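Local coordinates for protein poly-gamma-glutamate hydrolase (Bacillus phage phiNIT1, PDB 3A9L) that hydrolyses the gamma-glutamyl linkages of bacterial poly-gamma-glutamate, acting as a zinc peptidase of bacteriophage origin, at residues 8-13 with 64-69; 56-61 with 194-199. All coordinates share one frame; numbering follows the deposited sequence.

Interaction 1: residues 8-13 with 64-69; sequences PNIEAL and YLFQGL
Phe66 extends its ring from strand 62-68 toward helix 10-16 with CG anti to the backbone N (chi1 -176°), while Leu13 of that helix sends its CG out in the same sense and Ile10 holds CG1, which bears the methyl that meets the ring, beside its own N. The side chains approach from opposite directions, across a backbone gap of 10.2 Å between Ile10 CA and Phe66 CA. They use different parts of the ring. Ile10 CD1 sits over one face, 4.1 Å from the ring centroid and 21° off the normal, which meets the definition of a CH-pi contact; displacement toward the rim leaves this methyl 3.9 Å from Phe66 CZ. Leu13 CD2 instead arrives at the ring edge, close to the ring plane, 3.7 Å from Phe66 CZ, and Leu13 CD1 lies by the CZ-CE1 side. All three residues are buried. Asn9 begins the helix as its N-cap: Asn9 OD1 accepts from Ala12 N at 2.9 Å in a nearly straight bond (172°). The Phe66 and Tyr23 rings also meet, and the Phe66 side chain lies about 6 Å from that of the zinc ligand His40. Leu65 and Phe66, neighbours on one strand, point to opposite faces, Leu65 meeting helix 48-59 and Phe66 helix 10-16, so helices pack on both faces of the mixed sheet in this open alpha/beta fold.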
loop_
_atom_site.group_PDB
_atom_site.type_symbol
_atom_site.label_atom_id
_atom_site.label_comp_id
_atom_site.label_asym_id
_atom_site.label_seq_id
_atom_site.Cartn_x
_atom_site.Cartn_y
_atom_site.Cartn_z
ATOM N N PRO A 8 -13.726 -18.188 8.346
ATOM C CA PRO A 8 -13.264 -18.234 9.734
ATOM C C PRO A 8 -12.018 -17.425 9.945
ATOM O O PRO A 8 -11.666 -17.086 11.080
ATOM C CB PRO A 8 -12.958 -19.710 9.957
ATOM C CG PRO A 8 -12.863 -20.306 8.640
ATOM C CD PRO A 8 -13.806 -19.543 7.778
ATOM N N ASN A 9 -11.364 -17.118 8.845
ATOM C CA ASN A 9 -10.167 -16.304 8.862
ATOM C C ASN A 9 -9.836 -15.904 7.429
ATOM O O ASN A 9 -10.500 -16.334 6.472
ATOM C CB ASN A 9 -9.036 -17.140 9.417
ATOM C CG ASN A 9 -8.891 -18.442 8.683
ATOM O OD1 ASN A 9 -8.562 -18.470 7.499
ATOM N ND2 ASN A 9 -9.134 -19.537 9.386
ATOM N N ILE A 10 -8.740 -15.181 7.264
ATOM C CA ILE A 10 -8.426 -14.579 5.968
ATOM C C ILE A 10 -7.803 -15.540 4.960
ATOM O O ILE A 10 -7.970 -15.336 3.738
ATOM C CB ILE A 10 -7.588 -13.285 6.150
ATOM C CG1 ILE A 10 -8.452 -12.206 6.811
ATOM C CG2 ILE A 10 -6.981 -12.797 4.817
ATOM C CD1 ILE A 10 -9.485 -11.491 5.897
ATOM N N GLU A 11 -7.098 -16.570 5.453
ATOM C CA GLU A 11 -6.634 -17.664 4.588
ATOM C C GLU A 11 -7.823 -18.290 3.847
ATOM O O GLU A 11 -7.859 -18.314 2.603
ATOM C CB GLU A 11 -5.914 -18.749 5.412
ATOM C CG GLU A 11 -4.504 -18.398 5.862
ATOM C CD GLU A 11 -4.444 -17.447 7.053
ATOM O OE1 GLU A 11 -5.489 -17.199 7.720
ATOM O OE2 GLU A 11 -3.319 -16.983 7.335
ATOM N N ALA A 12 -8.807 -18.773 4.611
ATOM C CA ALA A 12 -10.027 -19.330 4.033
ATOM C C ALA A 12 -10.665 -18.380 3.018
ATOM O O ALA A 12 -11.092 -18.794 1.935
ATOM C CB ALA A 12 -11.023 -19.672 5.141
ATOM N N LEU A 13 -10.729 -17.097 3.381
ATOM C CA LEU A 13 -11.213 -16.061 2.485
ATOM C C LEU A 13 -10.357 -15.947 1.233
ATOM O O LEU A 13 -10.871 -15.981 0.123
ATOM C CB LEU A 13 -11.264 -14.698 3.207
ATOM C CG LEU A 13 -11.912 -13.541 2.429
ATOM C CD1 LEU A 13 -12.417 -12.482 3.350
ATOM C CD2 LEU A 13 -10.982 -12.903 1.453
ATOM N N TYR A 64 -3.509 1.062 6.424
ATOM C CA TYR A 64 -3.728 -0.292 5.915
ATOM C C TYR A 64 -5.204 -0.418 5.702
ATOM O O TYR A 64 -5.951 -0.001 6.583
ATOM C CB TYR A 64 -3.300 -1.340 6.930
ATOM C CG TYR A 64 -3.744 -2.736 6.541
ATOM C CD1 TYR A 64 -5.022 -3.207 6.888
ATOM C CD2 TYR A 64 -2.908 -3.575 5.838
ATOM C CE1 TYR A 64 -5.426 -4.451 6.548
ATOM C CE2 TYR A 64 -3.306 -4.847 5.501
ATOM C CZ TYR A 64 -4.561 -5.266 5.847
ATOM O OH TYR A 64 -4.988 -6.504 5.500
ATOM N N LEU A 65 -5.615 -0.996 4.566
ATOM C CA LEU A 65 -7.043 -1.239 4.260
ATOM C C LEU A 65 -7.264 -2.573 3.580
ATOM O O LEU A 65 -6.724 -2.811 2.498
ATOM C CB LEU A 65 -7.552 -0.183 3.285
ATOM C CG LEU A 65 -7.537 1.281 3.601
ATOM C CD1 LEU A 65 -7.943 1.991 2.349
ATOM C CD2 LEU A 65 -8.523 1.588 4.753
ATOM N N PHE A 66 -8.056 -3.444 4.189
ATOM C CA PHE A 66 -8.512 -4.667 3.502
ATOM C C PHE A 66 -9.876 -4.325 2.978
ATOM O O PHE A 66 -10.793 -4.085 3.770
ATOM C CB PHE A 66 -8.576 -5.878 4.462
ATOM C CG PHE A 66 -8.944 -7.174 3.787
ATOM C CD1 PHE A 66 -10.297 -7.547 3.667
ATOM C CD2 PHE A 66 -7.967 -8.047 3.307
ATOM C CE1 PHE A 66 -10.662 -8.735 3.030
ATOM C CE2 PHE A 66 -8.329 -9.237 2.680
ATOM C CZ PHE A 66 -9.683 -9.583 2.547
ATOM N N GLN A 67 -9.992 -4.241 1.646
ATOM C CA GLN A 67 -11.162 -3.601 1.012
ATOM C C GLN A 67 -12.020 -4.592 0.245
ATOM O O GLN A 67 -11.483 -5.327 -0.581
ATOM C CB GLN A 67 -10.693 -2.528 0.004
ATOM C CG GLN A 67 -10.012 -1.275 0.590
ATOM C CD GLN A 67 -10.049 -0.095 -0.384
ATOM O OE1 GLN A 67 -10.745 0.886 -0.148
ATOM N NE2 GLN A 67 -9.369 -0.224 -1.508
ATOM N N GLY A 68 -13.339 -4.592 0.505
ATOM C CA GLY A 68 -14.307 -5.228 -0.399
ATOM C C GLY A 68 -14.532 -4.421 -1.671
ATOM O O GLY A 68 -14.638 -3.192 -1.620
ATOM N N LEU A 69 -14.608 -5.113 -2.802
ATOM C CA LEU A 69 -14.724 -4.496 -4.132
ATOM C C LEU A 69 -15.981 -4.875 -4.890
ATOM O O LEU A 69 -16.219 -4.375 -6.007
ATOM C CB LEU A 69 -13.535 -4.883 -5.025
ATOM C CG LEU A 69 -12.110 -4.629 -4.527
ATOM C CD1 LEU A 69 -11.080 -4.985 -5.598
ATOM C CD2 LEU A 69 -11.988 -3.195 -4.149
#

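Interaction 2: residues 56-61 with 194-199; sequences VELTGG and DYAEAI
Leu58 and Ala196 face each other where two helices meet, and the leucine does nearly all of the reaching. Leu58 CG stands anti to its carbonyl carbon (chi1 -66°), beside the backbone N, and CD1 continues the chain outward from there, over the flat face of the peptide joining Ala196 to Glu197. The evidence is its spacing: Leu58 CD1 is 3.6 Å from Ala196 O, 3.7 Å from Glu197 N and 3.7 Å from Ala196 C, the line to that carbon standing nearly upright on the peptide plane. The small Ala196 side chain points toward Leu58 and adds one apolar touch, its CB 4.1 Å from Leu58 CD1. This lets the backbones come close, with Leu58 CA and Glu197 CA 7.4 Å apart. The contact is helix-to-helix packing in the layer where helix 190-209 lies against both helix 48-59 and helix 120-132; it joins the last turn of helix 48-59 to the first half of helix 190-209, away from the zinc site. Glu197 is oriented differently: its CB starts away from Leu58, but the bend at chi2 (77°) swings the carboxylate back, bringing Glu197 OE1 to 4.2 Å from Leu58 CD1. Its main polar partner is Lys200, which forms a salt bridge with Glu197 OE2; Leu58's side chain also touches Lys200. Just beyond the leucine, helix 48-59 ends in an ST turn, in which Thr59 OG1 accepts from Gly61 N at 3.0 Å (156°) and also bonds to Val55 O. Gly60, between Thr59 and Gly61, takes positive phi as the chain leaves the helix, while Gly60 N still bonds to Val56 O at 2.8 Å.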
loop_
_atom_site.group_PDB
_atom_site.type_symbol
_atom_site.label_atom_id
_atom_site.label_comp_id
_atom_site.label_asym_id
_atom_site.label_seq_id
_atom_site.Cartn_x
_atom_site.Cartn_y
_atom_site.Cartn_z
ATOM N N VAL A 56 -5.240 9.940 7.432
ATOM C CA VAL A 56 -3.851 9.735 7.053
ATOM C C VAL A 56 -3.287 10.983 6.364
ATOM O O VAL A 56 -2.127 11.373 6.612
ATOM C CB VAL A 56 -3.726 8.459 6.185
ATOM C CG1 VAL A 56 -2.381 8.405 5.417
ATOM C CG2 VAL A 56 -3.874 7.245 7.081
ATOM N N GLU A 57 -4.096 11.591 5.495
ATOM C CA GLU A 57 -3.694 12.819 4.787
ATOM C C GLU A 57 -3.492 13.953 5.806
ATOM O O GLU A 57 -2.542 14.727 5.694
ATOM C CB GLU A 57 -4.716 13.194 3.721
ATOM C CG GLU A 57 -4.639 12.359 2.453
ATOM C CD GLU A 57 -6.015 12.151 1.818
ATOM O OE1 GLU A 57 -6.887 13.040 2.009
ATOM O OE2 GLU A 57 -6.232 11.084 1.173
ATOM N N LEU A 58 -4.340 13.987 6.834
ATOM C CA LEU A 58 -4.163 14.944 7.962
ATOM C C LEU A 58 -3.017 14.691 8.938
ATOM O O LEU A 58 -2.517 15.633 9.554
ATOM C CB LEU A 58 -5.447 15.051 8.781
ATOM C CG LEU A 58 -6.680 15.664 8.144
ATOM C CD1 LEU A 58 -7.798 15.607 9.158
ATOM C CD2 LEU A 58 -6.409 17.058 7.671
ATOM N N THR A 59 -2.624 13.429 9.118
ATOM C CA THR A 59 -1.679 13.044 10.188
ATOM C C THR A 59 -0.298 12.615 9.712
ATOM O O THR A 59 0.692 12.794 10.424
ATOM C CB THR A 59 -2.249 11.890 11.065
ATOM O OG1 THR A 59 -2.576 10.776 10.226
ATOM C CG2 THR A 59 -3.540 12.323 11.795
ATOM N N GLY A 60 -0.238 12.024 8.525
ATOM C CA GLY A 60 0.968 11.309 8.080
ATOM C C GLY A 60 1.118 9.958 8.781
ATOM O O GLY A 60 2.199 9.382 8.825
ATOM N N GLY A 61 0.020 9.464 9.370
ATOM C CA GLY A 61 -0.015 8.128 9.953
ATOM C C GLY A 61 0.148 7.104 8.849
ATOM O O GLY A 61 -0.065 7.434 7.693
ATOM N N ASP A 194 -14.908 17.430 9.762
ATOM C CA ASP A 194 -14.845 17.581 11.227
ATOM C C ASP A 194 -14.505 16.266 11.960
ATOM O O ASP A 194 -13.762 16.252 12.966
ATOM C CB ASP A 194 -16.170 18.154 11.736
ATOM C CG ASP A 194 -16.421 19.597 11.281
ATOM O OD1 ASP A 194 -15.474 20.289 10.884
ATOM O OD2 ASP A 194 -17.580 20.065 11.358
ATOM N N TYR A 195 -15.063 15.157 11.476
ATOM C CA TYR A 195 -14.827 13.858 12.103
ATOM C C TYR A 195 -13.332 13.566 11.962
ATOM O O TYR A 195 -12.628 13.381 12.959
ATOM C CB TYR A 195 -15.694 12.775 11.432
ATOM C CG TYR A 195 -15.923 11.517 12.258
ATOM C CD1 TYR A 195 -14.900 10.583 12.440
ATOM C CD2 TYR A 195 -17.156 11.252 12.814
ATOM C CE1 TYR A 195 -15.091 9.443 13.180
ATOM C CE2 TYR A 195 -17.371 10.088 13.558
ATOM C CZ TYR A 195 -16.332 9.193 13.733
ATOM O OH TYR A 195 -16.509 8.038 14.451
ATOM N N ALA A 196 -12.836 13.597 10.728
ATOM C CA ALA A 196 -11.450 13.304 10.487
ATOM C C ALA A 196 -10.475 14.247 11.251
ATOM O O ALA A 196 -9.468 13.782 11.801
ATOM C CB ALA A 196 -11.167 13.250 8.999
ATOM N N GLU A 197 -10.819 15.533 11.362
ATOM C CA GLU A 197 -10.029 16.516 12.132
ATOM C C GLU A 197 -10.034 16.198 13.628
ATOM O O GLU A 197 -9.012 16.315 14.301
ATOM C CB GLU A 197 -10.548 17.931 11.896
ATOM C CG GLU A 197 -10.013 19.004 12.884
ATOM C CD GLU A 197 -8.564 19.444 12.584
ATOM O OE1 GLU A 197 -8.031 19.093 11.510
ATOM O OE2 GLU A 197 -7.945 20.110 13.435
ATOM N N ALA A 198 -11.189 15.785 14.143
ATOM C CA ALA A 198 -11.271 15.321 15.542
ATOM C C ALA A 198 -10.250 14.232 15.868
ATOM O O ALA A 198 -9.640 14.254 16.915
ATOM C CB ALA A 198 -12.669 14.844 15.870
ATOM N N ILE A 199 -10.070 13.289 14.958
ATOM C CA ILE A 199 -9.132 12.204 15.149
ATOM C C ILE A 199 -7.692 12.742 15.146
ATOM O O ILE A 199 -6.849 12.350 15.988
ATOM C CB ILE A 199 -9.316 11.131 14.053
ATOM C CG1 ILE A 199 -10.799 10.706 13.940
ATOM C CG2 ILE A 199 -8.353 9.961 14.288
ATOM C CD1 ILE A 199 -11.476 10.351 15.259
#

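The four segments alternate along the chain, in the order 8-13, 56-61, 64-69, 194-199, so the two contacts interlock in sequence although their centres lie 24 Å apart, on opposite sides of the chain's centre. Their connection is covalent: helix 48-59, used by interaction 2, leads through a short turn straight into strand 62-68, used by interaction 1. Side chains of that strand alternate between the sheet's two faces, one toward helix 10-16 and the other toward helix 48-59. Interaction 1 thus attaches the N-terminal helix to the sheet about 10 Å from the zinc ion, measured from the side chain of Phe66, whereas interaction 2 joins two helices away from the zinc site.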